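SusD superfamily protein (Parabacteroides distasonis, PDB 3OTN) probably binds nutrients, most likely carbohydrates, at the outer membrane. Local coordinates at residues Q388-A393 with L407-D412; Q413-L418 with F426-T431. One frame throughout, in Å; residues are numbered along the deposited sequence.

Contact 1 (Q388-A393 with L407-D412); sequences QIRGRA and LEEVWD. With EDO (1,2-ethanediol), chain S.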
ATOM      1  N   GLN A 388     -10.361  13.605  15.024  1.00 28.11           N
ATOM      2  CA  GLN A 388     -10.163  12.295  15.658  0.50 27.99           C
ATOM      3  C   GLN A 388      -8.724  11.814  15.443  1.00 25.22           C
ATOM      4  O   GLN A 388      -8.084  11.358  16.375  1.00 25.34           O
ATOM      5  CB  GLN A 388     -11.178  11.264  15.129  0.50 27.86           C
ATOM      6  CG  GLN A 388     -12.632  11.506  15.597  0.50 32.03           C
ATOM      7  CD  GLN A 388     -13.674  10.966  14.606  0.50 36.66           C
ATOM      8  OE1 GLN A 388     -13.324  10.297  13.623  0.50 29.77           O
ATOM      9  NE2 GLN A 388     -14.955  11.272  14.853  0.50 26.37           N
ATOM     10  N   ILE A 389      -8.221  11.942  14.207  1.00 25.25           N
ATOM     11  CA  ILE A 389      -6.851  11.519  13.852  1.00 24.05           C
ATOM     12  C   ILE A 389      -5.826  12.373  14.565  1.00 23.50           C
ATOM     13  O   ILE A 389      -4.881  11.863  15.140  1.00 22.13           O
ATOM     14  CB  ILE A 389      -6.661  11.412  12.293  1.00 26.67           C
ATOM     15  CG1 ILE A 389      -7.604  10.299  11.763  1.00 20.08           C
ATOM     16  CG2 ILE A 389      -5.194  11.143  11.919  1.00 20.26           C
ATOM     17  CD1 ILE A 389      -7.872  10.358  10.263  1.00 21.40           C
ATOM     18  N   ARG A 390      -6.061  13.674  14.597  1.00 25.30           N
ATOM     19  CA  ARG A 390      -5.228  14.592  15.347  1.00 27.03           C
ATOM     20  C   ARG A 390      -5.274  14.301  16.858  1.00 27.36           C
ATOM     21  O   ARG A 390      -4.230  14.280  17.499  1.00 28.93           O
ATOM     22  CB  ARG A 390      -5.620  16.051  15.042  1.00 23.49           C
ATOM     23  CG  ARG A 390      -5.179  16.522  13.640  1.00 26.05           C
ATOM     24  CD  ARG A 390      -5.706  17.955  13.337  1.00 30.64           C
ATOM     25  NE  ARG A 390      -5.172  18.896  14.298  1.00 29.64           N
ATOM     26  CZ  ARG A 390      -3.969  19.485  14.238  1.00 26.14           C
ATOM     27  NH1 ARG A 390      -3.125  19.319  13.209  1.00 30.70           N
ATOM     28  NH2 ARG A 390      -3.606  20.280  15.229  1.00 30.23           N
ATOM     29  N   GLY A 391      -6.468  14.043  17.400  1.00 26.83           N
ATOM     30  CA  GLY A 391      -6.643  13.723  18.841  1.00 28.02           C
ATOM     31  C   GLY A 391      -5.893  12.472  19.297  1.00 26.08           C
ATOM     32  O   GLY A 391      -5.276  12.467  20.350  1.00 23.87           O
ATOM     33  N   ARG A 392      -5.948  11.409  18.497  1.00 25.47           N
ATOM     34  CA  ARG A 392      -5.148  10.229  18.742  1.00 24.40           C
ATOM     35  C   ARG A 392      -3.646  10.579  18.791  1.00 26.63           C
ATOM     36  O   ARG A 392      -2.914  10.011  19.596  1.00 26.68           O
ATOM     37  CB  ARG A 392      -5.423   9.189  17.673  1.00 24.68           C
ATOM     38  CG  ARG A 392      -4.617   7.920  17.831  1.00 26.45           C
ATOM     39  CD  ARG A 392      -5.107   6.860  16.916  1.00 21.20           C
ATOM     40  NE  ARG A 392      -5.046   7.187  15.495  1.00 23.47           N
ATOM     41  CZ  ARG A 392      -5.640   6.464  14.535  1.00 22.31           C
ATOM     42  NH1 ARG A 392      -6.333   5.365  14.836  1.00 21.24           N
ATOM     43  NH2 ARG A 392      -5.520   6.817  13.254  1.00 24.95           N
ATOM     44  N   ALA A 393      -3.206  11.522  17.948  1.00 25.29           N
ATOM     45  CA  ALA A 393      -1.810  12.003  17.974  1.00 23.51           C
ATOM     46  C   ALA A 393      -1.504  13.040  19.084  1.00 25.59           C
ATOM     47  O   ALA A 393      -0.416  13.620  19.095  1.00 23.43           O
ATOM     48  CB  ALA A 393      -1.415  12.554  16.598  1.00 20.08           C
ATOM     49  N   LEU A 407      -8.012  20.857   2.840  1.00 23.71           N
ATOM     50  CA  LEU A 407      -7.452  19.804   2.001  1.00 23.04           C
ATOM     51  C   LEU A 407      -5.981  19.523   2.336  1.00 23.50           C
ATOM     52  O   LEU A 407      -5.557  18.360   2.401  1.00 22.31           O
ATOM     53  CB  LEU A 407      -7.623  20.153   0.532  1.00 22.67           C
ATOM     54  CG  LEU A 407      -7.154  19.160  -0.526  1.00 29.98           C
ATOM     55  CD1 LEU A 407      -7.692  17.762  -0.262  1.00 25.39           C
ATOM     56  CD2 LEU A 407      -7.561  19.661  -1.902  1.00 26.41           C
ATOM     57  N   GLU A 408      -5.200  20.576   2.582  1.00 22.90           N
ATOM     58  CA  GLU A 408      -3.795  20.375   2.897  1.00 24.27           C
ATOM     59  C   GLU A 408      -3.600  19.724   4.279  1.00 23.10           C
ATOM     60  O   GLU A 408      -2.631  18.969   4.480  1.00 23.55           O
ATOM     61  CB  GLU A 408      -3.014  21.687   2.736  1.00 22.91           C
ATOM     62  CG  GLU A 408      -2.972  22.119   1.276  1.00 25.40           C
ATOM     63  CD  GLU A 408      -2.053  23.285   0.977  1.00 36.45           C
ATOM     64  OE1 GLU A 408      -1.323  23.735   1.877  1.00 29.65           O
ATOM     65  OE2 GLU A 408      -2.058  23.727  -0.196  1.00 36.22           O
ATOM     66  N   GLU A 409      -4.496  20.006   5.221  1.00 25.38           N
ATOM     67  CA  GLU A 409      -4.468  19.332   6.539  1.00 24.81           C
ATOM     68  C   GLU A 409      -4.804  17.847   6.419  1.00 25.55           C
ATOM     69  O   GLU A 409      -4.188  17.040   7.111  1.00 24.98           O
ATOM     70  CB  GLU A 409      -5.414  20.004   7.530  1.00 25.88           C
ATOM     71  CG  GLU A 409      -5.541  19.300   8.888  1.00 27.42           C
ATOM     72  CD  GLU A 409      -4.228  19.228   9.657  1.00 27.32           C
ATOM     73  OE1 GLU A 409      -3.308  20.043   9.421  1.00 29.66           O
ATOM     74  OE2 GLU A 409      -4.141  18.362  10.536  1.00 31.52           O
ATOM     75  N   VAL A 410      -5.759  17.491   5.547  1.00 23.88           N
ATOM     76  CA  VAL A 410      -6.073  16.057   5.255  1.00 23.39           C
ATOM     77  C   VAL A 410      -4.836  15.374   4.665  1.00 19.73           C
ATOM     78  O   VAL A 410      -4.414  14.318   5.121  1.00 19.88           O
ATOM     79  CB  VAL A 410      -7.267  15.932   4.287  1.00 22.74           C
ATOM     80  CG1 VAL A 410      -7.452  14.493   3.807  1.00 20.93           C
ATOM     81  CG2 VAL A 410      -8.553  16.491   4.937  1.00 20.80           C
ATOM     82  N   TRP A 411      -4.216  16.033   3.685  1.00 21.86           N
ATOM     83  CA  TRP A 411      -2.959  15.558   3.130  1.00 22.63           C
ATOM     84  C   TRP A 411      -1.919  15.384   4.241  1.00 23.19           C
ATOM     85  O   TRP A 411      -1.268  14.335   4.312  1.00 21.74           O
ATOM     86  CB  TRP A 411      -2.423  16.484   2.060  1.00 20.22           C
ATOM     87  CG  TRP A 411      -3.167  16.461   0.761  1.00 26.86           C
ATOM     88  CD1 TRP A 411      -4.089  15.522   0.321  1.00 22.75           C
ATOM     89  CD2 TRP A 411      -3.037  17.409  -0.286  1.00 22.86           C
ATOM     90  NE1 TRP A 411      -4.527  15.853  -0.933  1.00 24.65           N
ATOM     91  CE2 TRP A 411      -3.912  17.010  -1.328  1.00 21.53           C
ATOM     92  CE3 TRP A 411      -2.285  18.581  -0.445  1.00 22.99           C
ATOM     93  CZ2 TRP A 411      -4.021  17.725  -2.528  1.00 24.33           C
ATOM     94  CZ3 TRP A 411      -2.398  19.295  -1.648  1.00 26.47           C
ATOM     95  CH2 TRP A 411      -3.269  18.865  -2.661  1.00 25.82           C
ATOM     96  N   ASP A 412      -1.788  16.385   5.121  1.00 23.74           N
ATOM     97  CA  ASP A 412      -0.822  16.301   6.212  1.00 23.01           C
ATOM     98  C   ASP A 412      -1.036  15.024   7.037  1.00 23.86           C
ATOM     99  O   ASP A 412      -0.075  14.254   7.305  1.00 22.69           O
ATOM    100  CB  ASP A 412      -0.889  17.514   7.143  1.00 25.38           C
ATOM    101  CG  ASP A 412      -0.071  18.725   6.645  1.00 26.45           C
ATOM    102  OD1 ASP A 412       0.486  18.737   5.515  1.00 22.39           O
ATOM    103  OD2 ASP A 412       0.004  19.697   7.419  1.00 31.06           O
TER
HETATM  104  C1  EDO S 632     -16.547   8.735  12.065  1.00 49.94           C
HETATM  105  O1  EDO S 632     -16.710  10.024  12.667  1.00 49.23           O
HETATM  106  C2  EDO S 632     -15.302   8.060  12.628  1.00 48.29           C
HETATM  107  O2  EDO S 632     -15.505   6.641  12.658  1.00 57.68           O

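Contact 2 (Q413-L418 with F426-T431); sequences QRYFDL and FDMLRT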
ATOM      1  N   GLN A 413      -2.281  14.784   7.440  1.00 21.65           N
ATOM      2  CA  GLN A 413      -2.562  13.602   8.232  1.00 19.65           C
ATOM      3  C   GLN A 413      -2.335  12.303   7.458  1.00 15.96           C
ATOM      4  O   GLN A 413      -1.984  11.301   8.064  1.00 17.17           O
ATOM      5  CB  GLN A 413      -3.946  13.655   8.894  1.00 21.69           C
ATOM      6  CG  GLN A 413      -4.122  14.837   9.844  1.00 24.51           C
ATOM      7  CD  GLN A 413      -2.984  14.965  10.840  1.00 22.93           C
ATOM      8  OE1 GLN A 413      -2.488  13.962  11.339  1.00 25.81           O
ATOM      9  NE2 GLN A 413      -2.564  16.189  11.125  1.00 20.97           N
ATOM     10  N   ARG A 414      -2.487  12.327   6.134  1.00 16.93           N
ATOM     11  CA  ARG A 414      -2.131  11.189   5.325  1.00 17.86           C
ATOM     12  C   ARG A 414      -0.621  10.923   5.419  1.00 19.89           C
ATOM     13  O   ARG A 414      -0.209   9.773   5.584  1.00 18.86           O
ATOM     14  CB  ARG A 414      -2.560  11.371   3.877  1.00 19.35           C
ATOM     15  CG  ARG A 414      -4.093  11.299   3.697  1.00 25.19           C
ATOM     16  CD  ARG A 414      -4.472  11.312   2.207  1.00 28.81           C
ATOM     17  NE  ARG A 414      -4.039  10.061   1.611  1.00 20.74           N
ATOM     18  CZ  ARG A 414      -4.659   8.904   1.739  1.00 22.57           C
ATOM     19  NH1 ARG A 414      -5.823   8.811   2.369  1.00 23.27           N
ATOM     20  NH2 ARG A 414      -4.131   7.824   1.195  1.00 24.70           N
ATOM     21  N   TYR A 415       0.194  11.972   5.275  1.00 19.77           N
ATOM     22  CA  TYR A 415       1.634  11.814   5.381  1.00 19.86           C
ATOM     23  C   TYR A 415       2.005  11.321   6.794  1.00 19.09           C
ATOM     24  O   TYR A 415       2.738  10.343   6.955  1.00 19.81           O
ATOM     25  CB  TYR A 415       2.379  13.124   5.119  1.00 20.79           C
ATOM     26  CG  TYR A 415       2.652  13.430   3.645  1.00 19.19           C
ATOM     27  CD1 TYR A 415       1.617  13.741   2.763  1.00 18.68           C
ATOM     28  CD2 TYR A 415       3.954  13.467   3.157  1.00 22.59           C
ATOM     29  CE1 TYR A 415       1.868  14.077   1.425  1.00 23.45           C
ATOM     30  CE2 TYR A 415       4.212  13.790   1.838  1.00 21.61           C
ATOM     31  CZ  TYR A 415       3.187  14.105   0.983  1.00 22.77           C
ATOM     32  OH  TYR A 415       3.483  14.398  -0.317  1.00 23.41           O
ATOM     33  N   PHE A 416       1.479  12.000   7.801  1.00 21.27           N
ATOM     34  CA  PHE A 416       1.886  11.744   9.168  1.00 20.36           C
ATOM     35  C   PHE A 416       1.366  10.434   9.736  1.00 20.48           C
ATOM     36  O   PHE A 416       2.109   9.768  10.474  1.00 20.71           O
ATOM     37  CB  PHE A 416       1.535  12.894  10.086  1.00 22.29           C
ATOM     38  CG  PHE A 416       2.231  14.221   9.723  1.00 22.52           C
ATOM     39  CD1 PHE A 416       3.604  14.273   9.440  1.00 23.97           C
ATOM     40  CD2 PHE A 416       1.519  15.395   9.719  1.00 23.02           C
ATOM     41  CE1 PHE A 416       4.224  15.501   9.127  1.00 26.13           C
ATOM     42  CE2 PHE A 416       2.132  16.625   9.413  1.00 21.39           C
ATOM     43  CZ  PHE A 416       3.486  16.662   9.124  1.00 19.81           C
ATOM     44  N   ASP A 417       0.115  10.094   9.448  1.00 20.65           N
ATOM     45  CA  ASP A 417      -0.524   8.907  10.018  1.00 20.39           C
ATOM     46  C   ASP A 417      -0.274   7.643   9.212  1.00 22.41           C
ATOM     47  O   ASP A 417      -0.133   6.551   9.790  1.00 18.98           O
ATOM     48  CB  ASP A 417      -2.040   9.104  10.186  1.00 19.04           C
ATOM     49  CG  ASP A 417      -2.544   8.618  11.526  1.00 22.77           C
ATOM     50  OD1 ASP A 417      -2.025   9.161  12.521  1.00 23.81           O
ATOM     51  OD2 ASP A 417      -3.412   7.701  11.589  1.00 26.19           O
ATOM     52  N   LEU A 418      -0.236   7.783   7.885  1.00 20.03           N
ATOM     53  CA  LEU A 418      -0.031   6.635   7.001  1.00 19.36           C
ATOM     54  C   LEU A 418       1.405   6.440   6.473  1.00 18.06           C
ATOM     55  O   LEU A 418       1.625   5.676   5.534  1.00 20.63           O
ATOM     56  CB  LEU A 418      -1.018   6.716   5.831  1.00 19.55           C
ATOM     57  CG  LEU A 418      -2.475   7.020   6.245  1.00 23.56           C
ATOM     58  CD1 LEU A 418      -3.345   7.161   4.998  1.00 16.46           C
ATOM     59  CD2 LEU A 418      -2.995   5.905   7.160  1.00 20.71           C
ATOM     60  N   PHE A 426       1.693   6.949  -4.118  1.00 21.43           N
ATOM     61  CA  PHE A 426       0.430   7.046  -4.873  1.00 22.10           C
ATOM     62  C   PHE A 426      -0.308   8.395  -4.656  1.00 21.70           C
ATOM     63  O   PHE A 426      -0.818   8.974  -5.618  1.00 21.80           O
ATOM     64  CB  PHE A 426      -0.502   5.878  -4.533  1.00 20.37           C
ATOM     65  CG  PHE A 426       0.002   4.516  -5.003  1.00 22.04           C
ATOM     66  CD1 PHE A 426       0.665   4.361  -6.211  1.00 20.51           C
ATOM     67  CD2 PHE A 426      -0.203   3.397  -4.212  1.00 18.73           C
ATOM     68  CE1 PHE A 426       1.103   3.099  -6.636  1.00 29.45           C
ATOM     69  CE2 PHE A 426       0.217   2.146  -4.613  1.00 24.12           C
ATOM     70  CZ  PHE A 426       0.872   1.989  -5.830  1.00 22.00           C
ATOM     71  N   ASP A 427      -0.325   8.906  -3.424  1.00 19.81           N
ATOM     72  CA  ASP A 427      -0.853  10.280  -3.184  1.00 22.09           C
ATOM     73  C   ASP A 427      -0.107  11.365  -4.013  1.00 21.47           C
ATOM     74  O   ASP A 427      -0.716  12.239  -4.645  1.00 22.03           O
ATOM     75  CB  ASP A 427      -0.740  10.668  -1.707  1.00 24.11           C
ATOM     76  CG  ASP A 427      -1.692   9.932  -0.814  1.00 23.73           C
ATOM     77  OD1 ASP A 427      -2.568   9.151  -1.267  1.00 27.78           O
ATOM     78  OD2 ASP A 427      -1.570  10.173   0.411  1.00 29.93           O
HETATM   79  N   MSE A 428       1.209  11.278  -4.016  1.00 18.42           N
HETATM   80  CA  MSE A 428       2.037  12.200  -4.777  1.00 19.89           C
HETATM   81  C   MSE A 428       1.715  12.150  -6.284  1.00 21.71           C
HETATM   82  O   MSE A 428       1.651  13.188  -6.935  1.00 22.01           O
HETATM   83  CB  MSE A 428       3.530  11.949  -4.514  1.00 19.99           C
HETATM   84  CG  MSE A 428       3.979  12.259  -3.092  1.00 20.50           C
HETATM   85 SE   MSE A 428       5.836  11.717  -2.836  0.75 18.97          SE
HETATM   86  CE  MSE A 428       6.223  12.416  -1.047  1.00 19.44           C
ATOM     87  N   LEU A 429       1.491  10.958  -6.821  1.00 17.84           N
ATOM     88  CA  LEU A 429       1.198  10.809  -8.251  1.00 19.88           C
ATOM     89  C   LEU A 429      -0.193  11.369  -8.619  1.00 19.50           C
ATOM     90  O   LEU A 429      -0.342  12.019  -9.658  1.00 20.41           O
ATOM     91  CB  LEU A 429       1.294   9.339  -8.665  1.00 21.36           C
ATOM     92  CG  LEU A 429       2.693   8.682  -8.591  1.00 19.54           C
ATOM     93  CD1 LEU A 429       2.619   7.254  -9.131  1.00 20.44           C
ATOM     94  CD2 LEU A 429       3.798   9.508  -9.357  1.00 21.21           C
ATOM     95  N   ARG A 430      -1.201  11.130  -7.785  1.00 20.77           N
ATOM     96  CA  ARG A 430      -2.555  11.577  -8.110  1.00 23.47           C
ATOM     97  C   ARG A 430      -2.796  13.066  -7.864  1.00 24.53           C
ATOM     98  O   ARG A 430      -3.651  13.646  -8.530  1.00 21.00           O
ATOM     99  CB  ARG A 430      -3.639  10.687  -7.455  1.00 24.91           C
ATOM    100  CG  ARG A 430      -3.765  10.814  -5.985  1.00 21.20           C
ATOM    101  CD  ARG A 430      -4.810   9.835  -5.441  1.00 23.95           C
ATOM    102  NE  ARG A 430      -4.726   9.852  -3.995  1.00 21.99           N
ATOM    103  CZ  ARG A 430      -5.152  10.863  -3.230  1.00 24.27           C
ATOM    104  NH1 ARG A 430      -5.771  11.935  -3.760  1.00 21.73           N
ATOM    105  NH2 ARG A 430      -4.970  10.801  -1.930  1.00 23.52           N
ATOM    106  N   THR A 431      -2.028  13.684  -6.963  1.00 23.21           N
ATOM    107  CA  THR A 431      -2.109  15.121  -6.737  1.00 22.53           C
ATOM    108  C   THR A 431      -1.050  15.883  -7.548  1.00 24.39           C
ATOM    109  O   THR A 431      -1.216  17.066  -7.788  1.00 24.31           O
ATOM    110  CB  THR A 431      -1.922  15.477  -5.245  1.00 24.68           C
ATOM    111  OG1 THR A 431      -0.614  15.090  -4.783  1.00 22.52           O
ATOM    112  CG2 THR A 431      -2.961  14.792  -4.397  1.00 20.99           C
TER

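Contact 1 (Q388-A393 with L407-D412)
A single buried salt bridge, Arg-390 with Glu-409, makes the whole direct contact between 388-393 and 407-412. Two helices meet here through two long side chains, while their backbones stay well apart: the nearest CA atoms, those of Arg-390 and Glu-409, are 10.0 Å from each other. NH1 of Arg-390 donates to OE2 of Glu-409 at 3.0 Å, with an N-H...O angle of 154°. The bond is not coplanar. The nitrogen comes from above the carboxylate plane, and the guanidinium and carboxylate planes are 71° apart. The arginine chain bends at chi3 (61°), which turns the guanidinium off the line of CB, CG and CD. OE2 of Glu-409 also lies 3.2 Å from CD of Arg-390 and touches the chain as well as NH1. Glu-409 has CG anti to its backbone N and then bends at chi2, and the two side chains cross at about a right angle.

Both groups have further partners. OE2 of Glu-409 accepts a bond from Gln-413 NE2, one turn on in its own helix. Arg-390 NH1 also pairs with Glu-296, and NH2 donates to the carbonyl of Ala-396. These bonds fix the guanidinium between a helix and two loop segments. Replacing Arg-390 with a leucine would probably leave Glu-409 and Glu-296 without their shared positive partner and the Ala-396 carbonyl without this donor.

Gln-388 takes no part in the bridge. In one of its two conformers, its NE2 donates to O1 of a 1,2-ethanediol, 3.1 Å away, probably from the crystallisation liquor. The diol also bonds Tyr-360 and Gln-381.

The contact ties helix 380-392 to helix 403-418. Val-386 packs on Glu-409 and Val-410 nearby, and helix 360-375 receives Ile-389 from the first helix and Leu-407 from the second.

Contact 2 (Q413-L418 with F426-T431)
A buried salt-bridge network of Arg-414, Asp-427 and Arg-430 lies between helices 403-418 and 424-431. NE of Arg-414 donates to OD2 of Asp-427 at 2.7 Å, nearly straight at 168°. OD2 lies in the guanidinium plane; the donor reaches its syn side, tilted from the carboxylate plane. NH2 of Arg-414 adds a weak bond to OD1 of Asp-427. That oxygen also takes NH2 of Arg-430, at 3.0 Å, from above the carboxylate plane. Leu-418 CD1 lies over one face of the Arg-414 guanidinium, toward its rim.

The two segments form an antiparallel helical hairpin, with axes 167° and 12.0 Å apart. Arg-414 bends at chi3 (69°), which turns its NE toward the short Asp-427. The two arginines come close, with Arg-414 NE 3.7 Å from Arg-430 NH2, and the aspartate probably offsets their like charges. Asp-362 takes Arg-414 NH1, and Glu-369 takes Arg-430 NH1; both acids belong to helix 360-375.

Beside the network, Tyr-415 and the selenomethionine at Met-428 cross at about a right angle. The CE methyl of Met-428 rests 3.8 Å from CE2 of Tyr-415. The Tyr-415 hydroxyl bonds the backbone N of Arg-435.

How the contacts relate
Helix 403-418 serves both contacts, in series: contact 1 uses its earlier turns, contact 2 its last. Both are buried, but contact 2 lies nearer the middle of the chain, about 11 Å from its centre against 19 Å for contact 1. Contact 1 is a lone bridge across its segments; contact 2 combines a three-residue charge network with apolar packing and buries more surface. The sites also touch directly. Arg-392 NH2 pairs with Asp-417 OD2 at 2.8 Å, and Trp-411 CZ2 packs on Thr-431 CG2. Helix 360-375 lies beside both, and its Glu-369 also accepts from Trp-411 NE1, in segment 407-412.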